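Local coordinates for protein transaminase (Bacillus megaterium, PDB 5G0A) that probably transfers amino groups between amines or amino acids and carbonyl acceptors as an S-selective, pyridoxal-phosphate-dependent omega-transaminase, at residues Thr143-Tyr148 with Val189-Ser194; Val234-Ser239 with Val264-Asp269; Glu123-Ala128 with Gly153-Val158; Leu214-Thr219 with Pro253-Met258. One frame throughout, in Å; residues are numbered along the deposited sequence.

Contact 1 of 4, residues Thr143-Tyr148 with Val189-Ser194; sequences TREHDY and VLMAPS. With PLP (pyridoxal-5'-phosphate), chain K.
T143-R144 and V189-A192 run parallel as neighbouring strands of the large mixed sheet in this class-III aminotransferase fold. Three backbone bonds tie them. T143 N donates to L190 O at 2.9 Å, A192 N to T143 O at 2.7 Å, and E145 N to A192 O at 2.9 Å. Strand 189-192 is the outermost strand on this side within the chain. T143 CG2 meets V189 CG1 at 3.7 Å, while T143 OG1 bonds to V158 O. On the same face M191 CG stands anti to the backbone N (chi1 177°) and the chain runs straight on to SD, which lies 4.0 Å from E145 CB. On the other face R144 CG lies near P193 O. The R144 chain then bends at CG and CD and turns its guanidinium back to D147, across a type II turn from R144 to D147. R144 NE meets D147 OD2 in the guanidinium plane, nearly straight, at 2.8 Å. R144 NH1 bonds to Y251 OH, and D147 is also held by H149 and Q240. With a leucine in place of R144, D147 would probably lose its charge partner and the turn leading to Y148, a residue of the PLP pocket, a side-chain brace. Past the strand end, S194 CB rests against E145 O at 3.4 Å.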
loop_
_atom_site.group_PDB
_atom_site.type_symbol
_atom_site.label_atom_id
_atom_site.label_comp_id
_atom_site.label_asym_id
_atom_site.label_seq_id
_atom_site.Cartn_x
_atom_site.Cartn_y
_atom_site.Cartn_z
ATOM N N THR B 143 -5.699 -15.064 4.214
ATOM C CA THR B 143 -4.899 -16.026 4.965
ATOM C C THR B 143 -5.489 -16.186 6.380
ATOM O O THR B 143 -6.581 -15.658 6.669
ATOM C CB THR B 143 -3.444 -15.543 5.025
ATOM O OG1 THR B 143 -2.604 -16.618 5.470
ATOM C CG2 THR B 143 -3.315 -14.303 5.962
ATOM N N ARG B 144 -4.818 -16.941 7.249
ATOM C CA ARG B 144 -5.294 -17.111 8.631
ATOM C C ARG B 144 -4.230 -16.711 9.638
ATOM O O ARG B 144 -3.039 -16.884 9.392
ATOM C CB ARG B 144 -5.736 -18.564 8.924
ATOM C CG ARG B 144 -6.927 -19.058 8.090
ATOM C CD ARG B 144 -6.497 -19.700 6.762
ATOM N NE ARG B 144 -5.392 -20.651 6.973
ATOM C CZ ARG B 144 -5.525 -21.874 7.486
ATOM N NH1 ARG B 144 -6.733 -22.341 7.832
ATOM N NH2 ARG B 144 -4.448 -22.639 7.670
ATOM N N GLU B 145 -4.677 -16.230 10.795
ATOM C CA GLU B 145 -3.808 -16.053 11.957
ATOM C C GLU B 145 -2.955 -17.315 12.160
ATOM O O GLU B 145 -3.478 -18.423 12.088
ATOM C CB GLU B 145 -4.636 -15.776 13.231
ATOM C CG GLU B 145 -3.739 -15.319 14.382
ATOM C CD GLU B 145 -4.393 -15.272 15.757
ATOM O OE1 GLU B 145 -5.436 -15.924 15.977
ATOM O OE2 GLU B 145 -3.839 -14.571 16.630
ATOM N N HIS B 146 -1.663 -17.105 12.407
ATOM C CA HIS B 146 -0.648 -18.142 12.642
ATOM C C HIS B 146 -0.202 -18.948 11.421
ATOM O O HIS B 146 0.620 -19.866 11.575
ATOM C CB HIS B 146 -1.040 -19.116 13.771
ATOM C CG HIS B 146 -1.527 -18.445 15.019
ATOM N ND1 HIS B 146 -0.906 -17.347 15.572
ATOM C CD2 HIS B 146 -2.568 -18.739 15.834
ATOM C CE1 HIS B 146 -1.548 -16.989 16.674
ATOM N NE2 HIS B 146 -2.557 -17.816 16.854
ATOM N N ASP B 147 -0.692 -18.614 10.225
ATOM C CA ASP B 147 -0.214 -19.305 9.025
ATOM C C ASP B 147 1.225 -18.895 8.762
ATOM O O ASP B 147 1.596 -17.740 8.968
ATOM C CB ASP B 147 -1.027 -18.943 7.774
ATOM C CG ASP B 147 -2.219 -19.846 7.549
ATOM O OD1 ASP B 147 -2.595 -20.605 8.465
ATOM O OD2 ASP B 147 -2.756 -19.831 6.418
ATOM N N TYR B 148 1.998 -19.857 8.272
ATOM C CA TYR B 148 3.328 -19.597 7.711
ATOM C C TYR B 148 3.316 -20.054 6.256
ATOM O O TYR B 148 2.981 -21.213 5.967
ATOM C CB TYR B 148 4.419 -20.316 8.512
ATOM C CG TYR B 148 5.799 -19.950 7.972
ATOM C CD1 TYR B 148 6.378 -18.718 8.308
ATOM C CD2 TYR B 148 6.473 -20.782 7.075
ATOM C CE1 TYR B 148 7.603 -18.326 7.778
ATOM C CE2 TYR B 148 7.729 -20.413 6.553
ATOM C CZ TYR B 148 8.273 -19.176 6.910
ATOM O OH TYR B 148 9.495 -18.766 6.411
ATOM N N VAL B 189 -4.042 -8.281 1.541
ATOM C CA VAL B 189 -4.235 -9.504 2.321
ATOM C C VAL B 189 -5.164 -9.224 3.483
ATOM O O VAL B 189 -5.037 -8.197 4.194
ATOM C CB VAL B 189 -2.885 -10.090 2.854
ATOM C CG1 VAL B 189 -3.107 -11.257 3.831
ATOM C CG2 VAL B 189 -1.979 -10.486 1.695
ATOM N N LEU B 190 -6.096 -10.144 3.685
ATOM C CA LEU B 190 -6.937 -10.133 4.862
ATOM C C LEU B 190 -6.583 -11.306 5.755
ATOM O O LEU B 190 -6.415 -12.433 5.270
ATOM C CB LEU B 190 -8.401 -10.252 4.446
ATOM C CG LEU B 190 -8.949 -9.249 3.456
ATOM C CD1 LEU B 190 -10.408 -9.601 3.193
ATOM C CD2 LEU B 190 -8.792 -7.819 3.978
ATOM N N MET B 191 -6.494 -11.057 7.057
ATOM C CA MET B 191 -6.225 -12.133 8.018
ATOM C C MET B 191 -7.517 -12.649 8.654
ATOM O O MET B 191 -8.143 -11.952 9.458
ATOM C CB MET B 191 -5.232 -11.694 9.119
ATOM C CG MET B 191 -5.001 -12.788 10.155
ATOM S SD MET B 191 -3.857 -12.317 11.460
ATOM C CE MET B 191 -4.970 -11.487 12.601
ATOM N N ALA B 192 -7.887 -13.879 8.305
ATOM C CA ALA B 192 -9.067 -14.560 8.875
ATOM C C ALA B 192 -8.695 -15.328 10.114
ATOM O O ALA B 192 -7.505 -15.511 10.409
ATOM C CB ALA B 192 -9.680 -15.499 7.831
ATOM N N PRO B 193 -9.709 -15.789 10.871
ATOM C CA PRO B 193 -9.357 -16.504 12.108
ATOM C C PRO B 193 -8.656 -17.838 11.855
ATOM O O PRO B 193 -8.869 -18.482 10.831
ATOM C CB PRO B 193 -10.705 -16.734 12.812
ATOM C CG PRO B 193 -11.772 -16.256 11.879
ATOM C CD PRO B 193 -11.148 -15.466 10.773
ATOM N N SER B 194 -7.803 -18.237 12.780
ATOM C CA SER B 194 -7.241 -19.572 12.710
ATOM C C SER B 194 -8.379 -20.597 12.907
ATOM O O SER B 194 -9.401 -20.285 13.546
ATOM C CB SER B 194 -6.162 -19.734 13.778
ATOM O OG SER B 194 -6.716 -19.690 15.066
HETATM N N1 PLP K . 4.949 -22.789 3.283
HETATM C C2 PLP K . 4.955 -23.643 4.333
HETATM C C2A PLP K . 3.651 -24.205 4.856
HETATM C C3 PLP K . 6.243 -24.089 4.915
HETATM O O3 PLP K . 6.303 -24.967 5.927
HETATM C C4 PLP K . 7.493 -23.549 4.359
HETATM C C4A PLP K . 8.843 -24.016 4.903
HETATM C C5 PLP K . 7.334 -22.587 3.241
HETATM C C6 PLP K . 6.071 -22.242 2.784
HETATM C C5A PLP K . 8.529 -21.891 2.606
HETATM O O4P PLP K . 9.452 -22.777 2.008
HETATM P P PLP K . 10.977 -22.261 1.842
HETATM O O1P PLP K . 11.541 -23.381 1.012
HETATM O O2P PLP K . 10.986 -20.906 1.157
HETATM O O3P PLP K . 11.538 -22.200 3.238
#

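Contact 2 of 4, residues Val234-Ser239 with Val264-Asp269; sequences VITEVS and VLWIND. Unlike the reference sequence in segment 264-269: N268 (reference Thr). With PLP (pyridoxal-5'-phosphate), chain K.
The indole of W266 meets T236 edge-on. Its NE1 donates to T236 OG1 at 2.8 Å, almost in the ring plane and nearly straight (171°). V234 O also lies at that edge, and N268 N lies above one face, nearer its border than its middle. T236 OG1 passes the chain on: it donates to N268 OD1 at 2.7 Å, in the carbonyl plane and on a lone pair. The amide N268 ND2 reaches a water that also joins V238 N and D269 O. Four backbone bonds make the parallel ladder, from V234 N to L265 O up to D269 N to T236 O. At its end D269 OD2 faces PLP N1 at 2.8 Å, as the aspartate does in fold type I enzymes, and H149 also bonds to it. E237 OE1 comes near PLP C2A, while its OE2 takes Y148 N. Strand 140-144 flanks one side and strand 293-296 the other. Helix 251-262, the link of this beta-alpha-beta unit, covers V234 and W266; helix 121-136 covers L265 and I267.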
loop_
_atom_site.group_PDB
_atom_site.type_symbol
_atom_site.label_atom_id
_atom_site.label_comp_id
_atom_site.label_asym_id
_atom_site.label_seq_id
_atom_site.Cartn_x
_atom_site.Cartn_y
_atom_site.Cartn_z
ATOM N N VAL B 234 -8.456 -17.865 -0.959
ATOM C CA VAL B 234 -8.120 -18.115 0.423
ATOM C C VAL B 234 -6.943 -19.085 0.363
ATOM O O VAL B 234 -6.996 -20.079 -0.368
ATOM C CB VAL B 234 -9.293 -18.804 1.165
ATOM C CG1 VAL B 234 -8.879 -19.110 2.598
ATOM C CG2 VAL B 234 -10.522 -17.887 1.179
ATOM N N ILE B 235 -5.885 -18.781 1.100
ATOM C CA ILE B 235 -4.743 -19.696 1.221
ATOM C C ILE B 235 -4.731 -20.325 2.605
ATOM O O ILE B 235 -4.933 -19.635 3.590
ATOM C CB ILE B 235 -3.399 -18.989 0.897
ATOM C CG1 ILE B 235 -2.269 -20.030 0.844
ATOM C CG2 ILE B 235 -3.105 -17.801 1.850
ATOM C CD1 ILE B 235 -0.984 -19.485 0.246
ATOM N N THR B 236 -4.474 -21.638 2.674
ATOM C CA THR B 236 -4.510 -22.374 3.930
ATOM C C THR B 236 -3.304 -23.308 4.045
ATOM O O THR B 236 -2.574 -23.507 3.076
ATOM C CB THR B 236 -5.768 -23.277 4.040
ATOM O OG1 THR B 236 -5.757 -24.246 2.983
ATOM C CG2 THR B 236 -7.063 -22.438 3.981
ATOM N N GLU B 237 -3.109 -23.865 5.243
ATOM C CA GLU B 237 -2.272 -25.055 5.464
ATOM C C GLU B 237 -3.231 -25.989 6.177
ATOM O O GLU B 237 -3.937 -25.547 7.097
ATOM C CB GLU B 237 -1.135 -24.785 6.451
ATOM C CG GLU B 237 -0.176 -23.649 6.155
ATOM C CD GLU B 237 0.761 -23.411 7.329
ATOM O OE1 GLU B 237 1.646 -24.275 7.570
ATOM O OE2 GLU B 237 0.588 -22.400 8.047
ATOM N N VAL B 238 -3.279 -27.260 5.803
ATOM C CA VAL B 238 -4.269 -28.138 6.469
ATOM C C VAL B 238 -3.853 -28.398 7.906
ATOM O O VAL B 238 -4.690 -28.630 8.778
ATOM C CB VAL B 238 -4.535 -29.472 5.750
ATOM C CG1 VAL B 238 -5.072 -29.250 4.345
ATOM C CG2 VAL B 238 -3.311 -30.395 5.791
ATOM N N SER B 239 -2.554 -28.393 8.143
ATOM C CA SER B 239 -2.034 -28.427 9.485
ATOM C C SER B 239 -1.017 -27.315 9.510
ATOM O O SER B 239 -0.063 -27.333 8.720
ATOM C CB SER B 239 -1.369 -29.782 9.758
ATOM O OG SER B 239 -0.775 -29.812 11.038
ATOM N N VAL B 264 -14.426 -18.005 -5.238
ATOM C CA VAL B 264 -13.056 -17.616 -4.827
ATOM C C VAL B 264 -12.205 -18.885 -4.926
ATOM O O VAL B 264 -12.711 -19.996 -4.695
ATOM C CB VAL B 264 -13.120 -17.039 -3.391
ATOM C CG1 VAL B 264 -11.768 -16.981 -2.691
ATOM C CG2 VAL B 264 -13.808 -15.664 -3.410
ATOM N N LEU B 265 -10.945 -18.737 -5.323
ATOM C CA LEU B 265 -10.045 -19.883 -5.363
ATOM C C LEU B 265 -9.619 -20.360 -3.966
ATOM O O LEU B 265 -9.592 -19.591 -3.004
ATOM C CB LEU B 265 -8.805 -19.565 -6.222
ATOM C CG LEU B 265 -9.014 -19.236 -7.693
ATOM C CD1 LEU B 265 -7.677 -18.832 -8.331
ATOM C CD2 LEU B 265 -9.676 -20.405 -8.459
ATOM N N TRP B 266 -9.294 -21.655 -3.870
ATOM C CA TRP B 266 -8.669 -22.215 -2.692
ATOM C C TRP B 266 -7.260 -22.713 -3.023
ATOM O O TRP B 266 -7.073 -23.616 -3.849
ATOM C CB TRP B 266 -9.538 -23.348 -2.054
ATOM C CG TRP B 266 -8.852 -24.065 -0.928
ATOM C CD1 TRP B 266 -8.069 -23.505 0.055
ATOM C CD2 TRP B 266 -8.894 -25.473 -0.648
ATOM N NE1 TRP B 266 -7.603 -24.481 0.904
ATOM C CE2 TRP B 266 -8.096 -25.692 0.500
ATOM C CE3 TRP B 266 -9.531 -26.577 -1.256
ATOM C CZ2 TRP B 266 -7.901 -26.967 1.047
ATOM C CZ3 TRP B 266 -9.331 -27.840 -0.699
ATOM C CH2 TRP B 266 -8.525 -28.023 0.429
ATOM N N ILE B 267 -6.270 -22.057 -2.423
ATOM C CA ILE B 267 -4.877 -22.483 -2.530
ATOM C C ILE B 267 -4.576 -23.245 -1.259
ATOM O O ILE B 267 -4.667 -22.698 -0.162
ATOM C CB ILE B 267 -3.906 -21.265 -2.588
ATOM C CG1 ILE B 267 -4.243 -20.347 -3.779
ATOM C CG2 ILE B 267 -2.450 -21.786 -2.615
ATOM C CD1 ILE B 267 -3.501 -18.994 -3.748
ATOM N N ASN B 268 -4.205 -24.523 -1.375
ATOM C CA ASN B 268 -3.644 -25.168 -0.192
ATOM C C ASN B 268 -2.127 -25.276 -0.282
ATOM O O ASN B 268 -1.594 -25.737 -1.283
ATOM C CB ASN B 268 -4.253 -26.546 0.129
ATOM C CG ASN B 268 -3.839 -27.020 1.497
ATOM O OD1 ASN B 268 -4.068 -26.331 2.513
ATOM N ND2 ASN B 268 -3.176 -28.176 1.548
ATOM N N ASP B 269 -1.469 -24.793 0.765
ATOM C CA ASP B 269 -0.016 -24.761 0.836
ATOM C C ASP B 269 0.466 -26.108 1.366
ATOM O O ASP B 269 0.288 -26.412 2.552
ATOM C CB ASP B 269 0.421 -23.614 1.769
ATOM C CG ASP B 269 1.943 -23.397 1.775
ATOM O OD1 ASP B 269 2.689 -24.268 1.272
ATOM O OD2 ASP B 269 2.371 -22.336 2.278
HETATM N N1 PLP K . 4.949 -22.789 3.283
HETATM C C2 PLP K . 4.955 -23.643 4.333
HETATM C C2A PLP K . 3.651 -24.205 4.856
HETATM C C3 PLP K . 6.243 -24.089 4.915
HETATM O O3 PLP K . 6.303 -24.967 5.927
HETATM C C4 PLP K . 7.493 -23.549 4.359
HETATM C C4A PLP K . 8.843 -24.016 4.903
HETATM C C5 PLP K . 7.334 -22.587 3.241
HETATM C C6 PLP K . 6.071 -22.242 2.784
HETATM C C5A PLP K . 8.529 -21.891 2.606
HETATM O O4P PLP K . 9.452 -22.777 2.008
HETATM P P PLP K . 10.977 -22.261 1.842
HETATM O O1P PLP K . 11.541 -23.381 1.012
HETATM O O2P PLP K . 10.986 -20.906 1.157
HETATM O O3P PLP K . 11.538 -22.200 3.238
HETATM O O HOH W 1 -1.312 -28.243 3.882
#

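Contact 3 of 4, residues Glu123-Ala128 with Gly153-Val158; sequences EAVETA and GGAATV
V125 is the first residue of helix segment 123-128 to touch G153-V158, a short, weakly bonded helix of this class-III aminotransferase fold. The two axes come within 8.3 Å and cross steeply, at 78°. V125 CG1 does the touching. It meets A155 CB at 3.8 Å and, more loosely, V158 CG2. V125 also lies close to PLP and packs on H149 and T295, so this small apolar patch borders the cofactor site.

E126 comes next and carries the polar part. Its chain bends at CG (chi2 -83°), and the carboxylate swings over to the first turn of the short helix. A155 N donates to E126 OE2 at 2.9 Å, coming from well above the carboxylate plane. G154 N gives the same oxygen a weak bond at 2.7 Å, and T152 OG1 adds a further one. Backbone N-H groups at a helix start would probably steady the negative charge. The other oxygen, E126 OE1, bonds to G153 N of the third subunit, so one carboxylate joins two helix starts across a subunit interface. E126 OE1 also comes to 3.2 Å from G154 CA. A CB on G154 would probably run into that oxygen. Within the short helix, T157 OG1 donates to G154 O at 2.7 Å, in the carbonyl plane.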
loop_
_atom_site.group_PDB
_atom_site.type_symbol
_atom_site.label_atom_id
_atom_site.label_comp_id
_atom_site.label_asym_id
_atom_site.label_seq_id
_atom_site.Cartn_x
_atom_site.Cartn_y
_atom_site.Cartn_z
ATOM N N GLU B 123 9.235 -19.281 -3.122
ATOM C CA GLU B 123 9.036 -19.000 -4.560
ATOM C C GLU B 123 7.775 -19.669 -5.109
ATOM O O GLU B 123 7.083 -19.091 -5.948
ATOM C CB GLU B 123 10.258 -19.397 -5.382
ATOM C CG GLU B 123 11.415 -18.388 -5.218
ATOM C CD GLU B 123 12.556 -18.636 -6.189
ATOM O OE1 GLU B 123 12.616 -19.738 -6.781
ATOM O OE2 GLU B 123 13.370 -17.704 -6.384
ATOM N N ALA B 124 7.478 -20.877 -4.644
ATOM C CA ALA B 124 6.239 -21.550 -5.071
ATOM C C ALA B 124 5.002 -20.774 -4.620
ATOM O O ALA B 124 4.019 -20.651 -5.385
ATOM C CB ALA B 124 6.173 -22.978 -4.522
ATOM N N VAL B 125 5.010 -20.307 -3.377
ATOM C CA VAL B 125 3.885 -19.486 -2.851
ATOM C C VAL B 125 3.779 -18.154 -3.625
ATOM O O VAL B 125 2.690 -17.738 -3.998
ATOM C CB VAL B 125 4.036 -19.266 -1.335
ATOM C CG1 VAL B 125 3.019 -18.242 -0.794
ATOM C CG2 VAL B 125 3.844 -20.609 -0.589
ATOM N N GLU B 126 4.913 -17.506 -3.899
ATOM C CA GLU B 126 4.888 -16.275 -4.738
ATOM C C GLU B 126 4.183 -16.542 -6.058
ATOM O O GLU B 126 3.339 -15.740 -6.526
ATOM C CB GLU B 126 6.308 -15.728 -5.017
ATOM C CG GLU B 126 7.114 -15.340 -3.771
ATOM C CD GLU B 126 6.785 -13.937 -3.248
ATOM O OE1 GLU B 126 6.078 -13.171 -3.927
ATOM O OE2 GLU B 126 7.259 -13.613 -2.153
ATOM N N THR B 127 4.518 -17.669 -6.667
ATOM C CA THR B 127 3.990 -17.983 -7.983
ATOM C C THR B 127 2.473 -18.232 -7.906
ATOM O O THR B 127 1.729 -17.764 -8.751
ATOM C CB THR B 127 4.730 -19.204 -8.583
ATOM O OG1 THR B 127 6.142 -18.922 -8.578
ATOM C CG2 THR B 127 4.297 -19.408 -10.034
ATOM N N ALA B 128 2.055 -18.979 -6.897
ATOM C CA ALA B 128 0.647 -19.283 -6.673
ATOM C C ALA B 128 -0.155 -18.005 -6.467
ATOM O O ALA B 128 -1.258 -17.887 -6.992
ATOM C CB ALA B 128 0.481 -20.162 -5.460
ATOM N N GLY B 153 8.868 -11.353 -0.026
ATOM C CA GLY B 153 7.905 -10.251 0.135
ATOM C C GLY B 153 6.446 -10.610 -0.050
ATOM O O GLY B 153 5.627 -10.267 0.797
ATOM N N GLY B 154 6.119 -11.336 -1.124
ATOM C CA GLY B 154 4.729 -11.750 -1.360
ATOM C C GLY B 154 4.239 -12.850 -0.415
ATOM O O GLY B 154 3.168 -12.747 0.188
ATOM N N ALA B 155 5.031 -13.912 -0.259
ATOM C CA ALA B 155 4.714 -14.983 0.675
ATOM C C ALA B 155 4.595 -14.474 2.128
ATOM O O ALA B 155 3.778 -14.936 2.909
ATOM C CB ALA B 155 5.766 -16.084 0.589
ATOM N N ALA B 156 5.449 -13.529 2.505
ATOM C CA ALA B 156 5.368 -12.951 3.848
ATOM C C ALA B 156 4.044 -12.197 4.100
ATOM O O ALA B 156 3.541 -12.197 5.217
ATOM C CB ALA B 156 6.566 -12.043 4.120
ATOM N N THR B 157 3.457 -11.596 3.063
ATOM C CA THR B 157 2.179 -10.885 3.271
ATOM C C THR B 157 1.099 -11.823 3.803
ATOM O O THR B 157 0.224 -11.385 4.541
ATOM C CB THR B 157 1.638 -10.151 2.014
ATOM O OG1 THR B 157 1.252 -11.103 1.010
ATOM C CG2 THR B 157 2.692 -9.138 1.457
ATOM N N VAL B 158 1.165 -13.103 3.424
ATOM C CA VAL B 158 0.184 -14.081 3.917
ATOM C C VAL B 158 0.663 -14.896 5.109
ATOM O O VAL B 158 -0.025 -15.769 5.602
ATOM C CB VAL B 158 -0.384 -14.990 2.807
ATOM C CG1 VAL B 158 -1.255 -14.165 1.854
ATOM C CG2 VAL B 158 0.725 -15.700 2.025
#

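Contact 4 of 4, residues Leu214-Thr219 with Pro253-Met258; sequences LSVKYT and PQIRKM
Two helices of the layer flanking the large sheet, 214-226 and 251-262, pack side by side here through V216, T219, Q254, I255 and M258. Their segment axes approach to 10.2 Å and run nearly parallel, 22° apart. V216 is central. Its CG2 meets I255 CD1 at 4.1 Å and lies beside Q254 CB and OE1. The Q254 amide is held by the backbone of L213 and G211. V216 CG1 lies 4.1 Å from M258 SD, the two side chains running alongside in opposing senses. For T219, chi1 of -55° sets OG1 beside the backbone N and leaves CG2 anti to it, 3.9 Å from M258 CE. T219 OG1 donates to S215 O at 2.7 Å, one turn back. Trading T219 for a glycine is likely to leave M258 CE without its methyl neighbour and S215 O without its hydroxyl donor. Helices lined up along a mainly parallel sheet in this way belong to the alpha/beta/alpha build of fold type I aminotransferases.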
loop_
_atom_site.group_PDB
_atom_site.type_symbol
_atom_site.label_atom_id
_atom_site.label_comp_id
_atom_site.label_asym_id
_atom_site.label_seq_id
_atom_site.Cartn_x
_atom_site.Cartn_y
_atom_site.Cartn_z
ATOM N N LEU B 214 -17.530 -21.327 13.412
ATOM C CA LEU B 214 -17.483 -19.882 13.621
ATOM C C LEU B 214 -16.296 -19.242 12.895
ATOM O O LEU B 214 -16.409 -18.135 12.356
ATOM C CB LEU B 214 -17.448 -19.539 15.117
ATOM C CG LEU B 214 -18.755 -19.091 15.791
ATOM C CD1 LEU B 214 -19.912 -20.048 15.556
ATOM C CD2 LEU B 214 -18.538 -18.862 17.284
ATOM N N SER B 215 -15.164 -19.942 12.898
ATOM C CA SER B 215 -14.001 -19.495 12.133
ATOM C C SER B 215 -14.350 -19.300 10.659
ATOM O O SER B 215 -13.980 -18.280 10.064
ATOM C CB SER B 215 -12.837 -20.479 12.286
ATOM O OG SER B 215 -13.202 -21.727 11.739
ATOM N N VAL B 216 -15.021 -20.292 10.066
ATOM C CA VAL B 216 -15.477 -20.211 8.679
ATOM C C VAL B 216 -16.516 -19.101 8.481
ATOM O O VAL B 216 -16.453 -18.327 7.507
ATOM C CB VAL B 216 -16.023 -21.574 8.181
ATOM C CG1 VAL B 216 -16.625 -21.443 6.788
ATOM C CG2 VAL B 216 -14.921 -22.642 8.214
ATOM N N LYS B 217 -17.480 -19.015 9.398
ATOM C CA LYS B 217 -18.500 -17.960 9.325
ATOM C C LYS B 217 -17.885 -16.571 9.220
ATOM O O LYS B 217 -18.270 -15.764 8.370
ATOM C CB LYS B 217 -19.456 -18.016 10.539
ATOM C CG LYS B 217 -20.458 -16.866 10.560
ATOM C CD LYS B 217 -20.984 -16.557 11.953
ATOM C CE LYS B 217 -21.907 -15.347 11.924
ATOM N NZ LYS B 217 -23.277 -15.686 11.441
ATOM N N TYR B 218 -16.930 -16.280 10.090
ATOM C CA TYR B 218 -16.357 -14.962 10.097
ATOM C C TYR B 218 -15.452 -14.735 8.884
ATOM O O TYR B 218 -15.387 -13.622 8.361
ATOM C CB TYR B 218 -15.641 -14.646 11.415
ATOM C CG TYR B 218 -15.175 -13.217 11.451
ATOM C CD1 TYR B 218 -16.091 -12.161 11.295
ATOM C CD2 TYR B 218 -13.828 -12.899 11.595
ATOM C CE1 TYR B 218 -15.678 -10.846 11.305
ATOM C CE2 TYR B 218 -13.407 -11.578 11.607
ATOM C CZ TYR B 218 -14.334 -10.557 11.463
ATOM O OH TYR B 218 -13.934 -9.241 11.470
ATOM N N THR B 219 -14.782 -15.796 8.424
ATOM C CA THR B 219 -14.016 -15.705 7.168
ATOM C C THR B 219 -14.940 -15.291 6.014
ATOM O O THR B 219 -14.629 -14.400 5.224
ATOM C CB THR B 219 -13.313 -17.048 6.826
ATOM O OG1 THR B 219 -12.502 -17.465 7.929
ATOM C CG2 THR B 219 -12.427 -16.916 5.580
ATOM N N PRO B 253 -13.151 -29.127 4.692
ATOM C CA PRO B 253 -14.326 -29.256 3.838
ATOM C C PRO B 253 -15.189 -27.990 3.821
ATOM O O PRO B 253 -15.729 -27.625 2.767
ATOM C CB PRO B 253 -15.084 -30.464 4.455
ATOM C CG PRO B 253 -14.009 -31.271 5.097
ATOM C CD PRO B 253 -13.007 -30.265 5.621
ATOM N N GLN B 254 -15.302 -27.311 4.963
ATOM C CA GLN B 254 -16.103 -26.083 4.992
ATOM C C GLN B 254 -15.470 -24.930 4.206
ATOM O O GLN B 254 -16.174 -24.139 3.595
ATOM C CB GLN B 254 -16.450 -25.678 6.417
ATOM C CG GLN B 254 -17.617 -26.489 6.963
ATOM C CD GLN B 254 -18.119 -25.979 8.308
ATOM O OE1 GLN B 254 -17.915 -24.826 8.680
ATOM N NE2 GLN B 254 -18.808 -26.852 9.037
ATOM N N ILE B 255 -14.144 -24.851 4.214
ATOM C CA ILE B 255 -13.455 -23.845 3.399
ATOM C C ILE B 255 -13.605 -24.124 1.908
ATOM O O ILE B 255 -13.802 -23.195 1.118
ATOM C CB ILE B 255 -11.964 -23.707 3.802
ATOM C CG1 ILE B 255 -11.835 -22.977 5.152
ATOM C CG2 ILE B 255 -11.144 -23.029 2.693
ATOM C CD1 ILE B 255 -12.332 -21.529 5.211
ATOM N N ARG B 256 -13.533 -25.397 1.520
ATOM C CA ARG B 256 -13.692 -25.754 0.122
ATOM C C ARG B 256 -15.090 -25.351 -0.368
ATOM O O ARG B 256 -15.242 -24.757 -1.432
ATOM C CB ARG B 256 -13.426 -27.255 -0.096
ATOM C CG ARG B 256 -13.828 -27.762 -1.472
ATOM C CD ARG B 256 -12.889 -27.345 -2.603
ATOM N NE ARG B 256 -12.995 -25.920 -2.956
ATOM C CZ ARG B 256 -12.293 -25.325 -3.922
ATOM N NH1 ARG B 256 -11.434 -26.002 -4.673
ATOM N NH2 ARG B 256 -12.469 -24.025 -4.151
ATOM N N LYS B 257 -16.095 -25.700 0.433
ATOM C CA LYS B 257 -17.486 -25.353 0.153
ATOM C C LYS B 257 -17.702 -23.835 0.103
ATOM O O LYS B 257 -18.288 -23.334 -0.847
ATOM C CB LYS B 257 -18.399 -26.010 1.201
ATOM C CG LYS B 257 -19.884 -25.730 1.008
ATOM C CD LYS B 257 -20.716 -26.763 1.773
ATOM C CE LYS B 257 -22.192 -26.381 1.833
ATOM N NZ LYS B 257 -22.456 -25.242 2.763
ATOM N N MET B 258 -17.197 -23.118 1.102
ATOM C CA MET B 258 -17.349 -21.653 1.177
ATOM C C MET B 258 -16.694 -20.943 -0.018
ATOM O O MET B 258 -17.296 -20.056 -0.633
ATOM C CB MET B 258 -16.800 -21.109 2.516
ATOM C CG MET B 258 -16.790 -19.571 2.634
ATOM S SD MET B 258 -15.482 -18.924 3.716
ATOM C CE MET B 258 -14.026 -19.008 2.656
#

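In the fold
All four contacts are buried, and none is a surface contact. Contacts 1 and 2 belong to the same sheet, where strands 140-144 and 231-236 are neighbours, and both hold by backbone ladders. They also meet directly, as R144 CD lies 3.5 Å from I235 O. Contact 4 lies farthest from the chain centre, about 23 Å by centres, and is mostly apolar; its helices cover the strands of contacts 1 and 2. Contact 3 adds to a small apolar patch a carboxylate that takes one good and one weak N-H bond. The assembly separates them too: contacts 1 and 4 touch the second subunit, contacts 1 and 3 the third, and contact 2 no other chain.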